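Long-range contacts in ATP-dependent 6-phosphofructokinase isozyme 2 (Escherichia coli, PDB 3UMO), which catalyses the ATP-dependent phosphorylation of fructose 6-phosphate to fructose 1,6-bisphosphate, the first committing step of glycolysis: residues Gln124-Glu129 against Ser154-Gln159; Glu147-Leu152 against Ser173-Ile178. One frame throughout, in Å; residues are numbered along the deposited sequence.

Interaction 1 of 2, residues Gln124-Glu129 against Ser154-Gln159; sequences QVLEIE and SAAQKQ
Val125 opens the contact near the C-terminal end of helix 115-125: CG1, anti to the backbone N at chi1 169°, is the branch that this torsion brings to the methyl of Ala156, at 4.0 Å from its CB. Both residues also reach down to the sheet, Val125 on Leu134 and Ala156 on Cys163. Leu126, nearest in backbone to Ala156, and Gln159 contribute the larger shares of the buried surface, in similar amounts. The two methyls of Leu126 straddle the CB of Ala155, with CD2 and CD1 each 4.1 Å from it, while CD2 also lies over the backbone of the second helix, 3.8 Å from Ala156 CA. The side chain of Gln159 crosses that of Leu126 at about a right angle and sets its carboxamide against it, OE1 lying 3.4 Å from Leu126 CD2. The same amide is held by its other end: NE2 donates to Leu126 O at 3.1 Å in a nearly straight bond (159° at the hydrogen), the oxygen lying close to the amide plane although the donor stands above the plane of the carbonyl. Val125 to Ile128 form a type I turn, which brings the carbonyl of Ile128 round to the same amide. A water donates to both Ile128 O and Gln159 O and accepts from Gln159 NE2 at 2.7 Å, so the carboxamide nitrogen has two partners. Without the carboxamide of Gln159, as with an alanine here, Leu126 O would probably lose this donor, the water one partner, and the leucine the cover on one flank. Ile128 packs on Leu134, Ile58 and Ile161. The contact joins the C-terminal ends of helices 115-125 and 146-158, which lie before and after strand 133-137 in the alpha/beta core of the PfkB (ribokinase) family.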
loop_
_atom_site.group_PDB
_atom_site.type_symbol
_atom_site.label_atom_id
_atom_site.label_comp_id
_atom_site.label_asym_id
_atom_site.label_seq_id
_atom_site.Cartn_x
_atom_site.Cartn_y
_atom_site.Cartn_z
ATOM N N GLN A 124 -7.887 27.754 -35.105
ATOM C CA GLN A 124 -6.675 28.305 -34.501
ATOM C C GLN A 124 -5.424 27.689 -35.121
ATOM O O GLN A 124 -4.470 28.391 -35.453
ATOM C CB GLN A 124 -6.664 28.081 -32.984
ATOM C CG GLN A 124 -7.570 29.028 -32.201
ATOM C CD GLN A 124 -7.265 30.494 -32.472
ATOM O OE1 GLN A 124 -8.156 31.269 -32.824
ATOM N NE2 GLN A 124 -6.004 30.882 -32.306
ATOM N N VAL A 125 -5.442 26.369 -35.273
ATOM C CA VAL A 125 -4.306 25.644 -35.832
ATOM C C VAL A 125 -3.997 26.078 -37.261
ATOM O O VAL A 125 -2.836 26.235 -37.628
ATOM C CB VAL A 125 -4.536 24.120 -35.788
ATOM C CG1 VAL A 125 -3.485 23.390 -36.611
ATOM C CG2 VAL A 125 -4.520 23.631 -34.352
ATOM N N LEU A 126 -5.034 26.292 -38.061
ATOM C CA LEU A 126 -4.833 26.656 -39.459
ATOM C C LEU A 126 -4.438 28.125 -39.656
ATOM O O LEU A 126 -4.213 28.571 -40.786
ATOM C CB LEU A 126 -6.054 26.269 -40.302
ATOM C CG LEU A 126 -6.324 24.759 -40.255
ATOM C CD1 LEU A 126 -7.500 24.370 -41.141
ATOM C CD2 LEU A 126 -5.069 23.971 -40.635
ATOM N N GLU A 127 -4.343 28.868 -38.559
ATOM C CA GLU A 127 -3.796 30.221 -38.605
ATOM C C GLU A 127 -2.282 30.202 -38.426
ATOM O O GLU A 127 -1.614 31.221 -38.600
ATOM C CB GLU A 127 -4.448 31.112 -37.547
ATOM C CG GLU A 127 -5.904 31.432 -37.834
ATOM C CD GLU A 127 -6.557 32.233 -36.728
ATOM O OE1 GLU A 127 -5.846 32.630 -35.780
ATOM O OE2 GLU A 127 -7.783 32.463 -36.806
ATOM N N ILE A 128 -1.747 29.038 -38.071
ATOM C CA ILE A 128 -0.305 28.862 -37.949
ATOM C C ILE A 128 0.319 28.986 -39.337
ATOM O O ILE A 128 -0.232 28.478 -40.319
ATOM C CB ILE A 128 0.032 27.493 -37.318
ATOM C CG1 ILE A 128 -0.439 27.456 -35.862
ATOM C CG2 ILE A 128 1.513 27.205 -37.396
ATOM C CD1 ILE A 128 -0.420 26.066 -35.248
ATOM N N GLU A 129 1.450 29.684 -39.425
ATOM C CA GLU A 129 2.102 29.904 -40.710
ATOM C C GLU A 129 2.749 28.628 -41.245
ATOM O O GLU A 129 3.060 27.713 -40.482
ATOM C CB GLU A 129 3.150 31.017 -40.600
ATOM C CG GLU A 129 4.222 30.772 -39.553
ATOM C CD GLU A 129 3.861 31.345 -38.194
ATOM O OE1 GLU A 129 2.790 31.003 -37.646
ATOM O OE2 GLU A 129 4.654 32.156 -37.677
ATOM N N SER A 154 -4.275 16.252 -41.001
ATOM C CA SER A 154 -4.203 16.301 -42.454
ATOM C C SER A 154 -4.337 17.739 -42.937
ATOM O O SER A 154 -3.623 18.165 -43.844
ATOM C CB SER A 154 -5.295 15.437 -43.088
ATOM O OG SER A 154 -5.169 15.430 -44.500
ATOM N N ALA A 155 -5.253 18.480 -42.319
ATOM C CA ALA A 155 -5.497 19.878 -42.669
ATOM C C ALA A 155 -4.255 20.725 -42.423
ATOM O O ALA A 155 -3.883 21.560 -43.249
ATOM C CB ALA A 155 -6.669 20.422 -41.870
ATOM N N ALA A 156 -3.618 20.505 -41.276
ATOM C CA ALA A 156 -2.432 21.265 -40.904
ATOM C C ALA A 156 -1.269 21.000 -41.857
ATOM O O ALA A 156 -0.593 21.932 -42.301
ATOM C CB ALA A 156 -2.033 20.962 -39.459
ATOM N N GLN A 157 -1.044 19.729 -42.179
ATOM C CA GLN A 157 0.069 19.347 -43.048
ATOM C C GLN A 157 -0.056 19.866 -44.484
ATOM O O GLN A 157 0.946 20.223 -45.105
ATOM C CB GLN A 157 0.283 17.829 -43.026
ATOM C CG GLN A 157 0.784 17.324 -41.676
ATOM C CD GLN A 157 1.238 15.875 -41.703
ATOM O OE1 GLN A 157 2.199 15.509 -41.026
ATOM N NE2 GLN A 157 0.543 15.046 -42.471
ATOM N N LYS A 158 -1.279 19.915 -45.004
ATOM C CA LYS A 158 -1.512 20.386 -46.374
ATOM C C LYS A 158 -0.963 21.787 -46.633
ATOM O O LYS A 158 -0.647 22.141 -47.771
ATOM C CB LYS A 158 -3.000 20.359 -46.709
ATOM C CG LYS A 158 -3.563 18.971 -46.903
ATOM C CD LYS A 158 -5.038 19.035 -47.222
ATOM C CE LYS A 158 -5.691 17.670 -47.100
ATOM N NZ LYS A 158 -7.171 17.785 -46.956
ATOM N N GLN A 159 -0.844 22.580 -45.575
ATOM C CA GLN A 159 -0.388 23.955 -45.721
ATOM C C GLN A 159 0.943 24.209 -45.030
ATOM O O GLN A 159 1.221 25.324 -44.582
ATOM C CB GLN A 159 -1.436 24.915 -45.183
ATOM C CG GLN A 159 -1.808 24.640 -43.757
ATOM C CD GLN A 159 -2.884 25.564 -43.270
ATOM O OE1 GLN A 159 -4.059 25.376 -43.581
ATOM N NE2 GLN A 159 -2.494 26.587 -42.512
HETATM O O HOH W 1 -0.009 27.516 -42.836
#

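Interaction 2 of 2, residues Glu147-Leu152 against Ser173-Ile178; sequences EKLTQL and SAALAI
Thr150 and Ala175 mark the closest backbone approach, their CA atoms 5.4 Å apart, where helix 146-158 runs against the last turn of helix 169-175 and the loop after it. The hydroxyl of Thr150 makes the polar link: OG1 donates to Ala174 O at 2.7 Å, coming in from above the carbonyl plane, 38° out of it. With chi1 at -65°, OG1 lies beside the backbone N and CG2 anti to it, which turns the methyl to Ile178. Ala174 also lays its CB against the hydroxyl, 3.7 Å from Thr150 OG1. In the Rossmann-like alpha/beta core of the ribokinase family, helix 146-158 is the crossover between parallel strands 133-137 and 162-166, a beta-alpha-beta unit, and helix 169-175 follows the second of them. On the buried flank Leu149 CD2 meets Ala175 CB at 4.3 Å, and Ile153 adds to the apolar cover of Ala175. Past the helix end, Ile178 and Thr150 slide by each other in opposite directions, Ile178 CG1 pressing on Thr150 CG2 at 3.5 Å, tighter than usual for two carbons. The tip of Ile178 also reaches the helix backbone, with CD1 3.8 Å from Thr150 O.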
loop_
_atom_site.group_PDB
_atom_site.type_symbol
_atom_site.label_atom_id
_atom_site.label_comp_id
_atom_site.label_asym_id
_atom_site.label_seq_id
_atom_site.Cartn_x
_atom_site.Cartn_y
_atom_site.Cartn_z
ATOM N N GLU A 147 -11.585 10.256 -36.181
ATOM C CA GLU A 147 -11.509 10.782 -37.540
ATOM C C GLU A 147 -11.276 12.293 -37.576
ATOM O O GLU A 147 -10.635 12.800 -38.497
ATOM C CB GLU A 147 -12.763 10.410 -38.344
ATOM C CG GLU A 147 -14.080 10.784 -37.679
ATOM C CD GLU A 147 -15.281 10.542 -38.580
ATOM O OE1 GLU A 147 -15.117 10.576 -39.819
ATOM O OE2 GLU A 147 -16.391 10.319 -38.048
ATOM N N LYS A 148 -11.786 13.005 -36.572
ATOM C CA LYS A 148 -11.614 14.457 -36.497
ATOM C C LYS A 148 -10.170 14.836 -36.164
ATOM O O LYS A 148 -9.671 15.879 -36.597
ATOM C CB LYS A 148 -12.573 15.074 -35.471
ATOM C CG LYS A 148 -14.046 14.866 -35.776
ATOM C CD LYS A 148 -14.458 15.513 -37.093
ATOM C CE LYS A 148 -14.431 17.034 -37.029
ATOM N NZ LYS A 148 -13.143 17.624 -37.496
ATOM N N LEU A 149 -9.507 13.994 -35.382
ATOM C CA LEU A 149 -8.100 14.205 -35.079
ATOM C C LEU A 149 -7.270 13.984 -36.337
ATOM O O LEU A 149 -6.335 14.733 -36.616
ATOM C CB LEU A 149 -7.636 13.263 -33.970
ATOM C CG LEU A 149 -6.160 13.359 -33.588
ATOM C CD1 LEU A 149 -5.823 14.756 -33.077
ATOM C CD2 LEU A 149 -5.816 12.305 -32.542
ATOM N N THR A 150 -7.626 12.952 -37.095
ATOM C CA THR A 150 -6.980 12.682 -38.373
ATOM C C THR A 150 -7.175 13.866 -39.320
ATOM O O THR A 150 -6.229 14.320 -39.965
ATOM C CB THR A 150 -7.535 11.394 -39.013
ATOM O OG1 THR A 150 -7.190 10.266 -38.198
ATOM C CG2 THR A 150 -6.965 11.192 -40.404
ATOM N N GLN A 151 -8.403 14.372 -39.383
ATOM C CA GLN A 151 -8.730 15.504 -40.244
ATOM C C GLN A 151 -7.944 16.754 -39.878
ATOM O O GLN A 151 -7.526 17.506 -40.758
ATOM C CB GLN A 151 -10.231 15.804 -40.196
ATOM C CG GLN A 151 -11.084 14.786 -40.940
ATOM C CD GLN A 151 -12.555 14.883 -40.583
ATOM O OE1 GLN A 151 -13.021 15.909 -40.083
ATOM N NE2 GLN A 151 -13.295 13.806 -40.831
ATOM N N LEU A 152 -7.742 16.976 -38.583
ATOM C CA LEU A 152 -7.043 18.179 -38.139
ATOM C C LEU A 152 -5.592 18.132 -38.595
ATOM O O LEU A 152 -5.061 19.105 -39.133
ATOM C CB LEU A 152 -7.126 18.334 -36.617
ATOM C CG LEU A 152 -6.481 19.590 -36.021
ATOM C CD1 LEU A 152 -7.324 20.134 -34.880
ATOM C CD2 LEU A 152 -5.071 19.299 -35.532
ATOM N N SER A 173 -2.666 6.104 -33.120
ATOM C CA SER A 173 -2.844 5.454 -34.413
ATOM C C SER A 173 -3.567 6.379 -35.391
ATOM O O SER A 173 -3.231 6.435 -36.572
ATOM C CB SER A 173 -3.619 4.143 -34.260
ATOM O OG SER A 173 -2.947 3.254 -33.384
ATOM N N ALA A 174 -4.559 7.105 -34.887
ATOM C CA ALA A 174 -5.356 7.996 -35.727
ATOM C C ALA A 174 -4.521 9.183 -36.188
ATOM O O ALA A 174 -4.694 9.688 -37.294
ATOM C CB ALA A 174 -6.589 8.475 -34.974
ATOM N N ALA A 175 -3.610 9.619 -35.326
ATOM C CA ALA A 175 -2.762 10.767 -35.622
ATOM C C ALA A 175 -1.729 10.418 -36.685
ATOM O O ALA A 175 -1.238 11.292 -37.396
ATOM C CB ALA A 175 -2.077 11.260 -34.349
ATOM N N LEU A 176 -1.402 9.133 -36.781
ATOM C CA LEU A 176 -0.397 8.647 -37.724
ATOM C C LEU A 176 -1.031 8.028 -38.966
ATOM O O LEU A 176 -0.329 7.514 -39.840
ATOM C CB LEU A 176 0.496 7.605 -37.051
ATOM C CG LEU A 176 1.703 8.084 -36.247
ATOM C CD1 LEU A 176 1.922 7.172 -35.059
ATOM C CD2 LEU A 176 2.946 8.107 -37.127
ATOM N N ALA A 177 -2.356 8.064 -39.036
ATOM C CA ALA A 177 -3.069 7.441 -40.147
ATOM C C ALA A 177 -2.776 8.145 -41.473
ATOM O O ALA A 177 -2.756 7.516 -42.533
ATOM C CB ALA A 177 -4.566 7.410 -39.871
ATOM N N ILE A 178 -2.538 9.450 -41.399
ATOM C CA ILE A 178 -2.335 10.267 -42.591
ATOM C C ILE A 178 -0.916 10.140 -43.124
ATOM O O ILE A 178 -0.688 10.270 -44.325
ATOM C CB ILE A 178 -2.589 11.761 -42.310
ATOM C CG1 ILE A 178 -3.648 11.940 -41.225
ATOM C CG2 ILE A 178 -2.975 12.488 -43.592
ATOM C CD1 ILE A 178 -3.091 12.165 -39.835
#

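Overall arrangement
Helix 146-158 is common to both contacts: interaction 2 uses its earlier part and interaction 1 its C-terminal end. Their centres lie about 14 Å apart, and they touch where Ser154 packs on Ile178. Along the chain the segments alternate, in the order 124-129, 147-152, 154-159 and 173-178. Packed against helix 115-125 in interaction 1 and helix 169-175 in interaction 2, helix 146-158 is the middle one of the three. Interaction 1 looks back to the preceding helix and interaction 2 on to the next. Together they tie three consecutive helices into one layer beside the parallel sheet of the PfkB-family core, which contains strands 133-137 and 162-166.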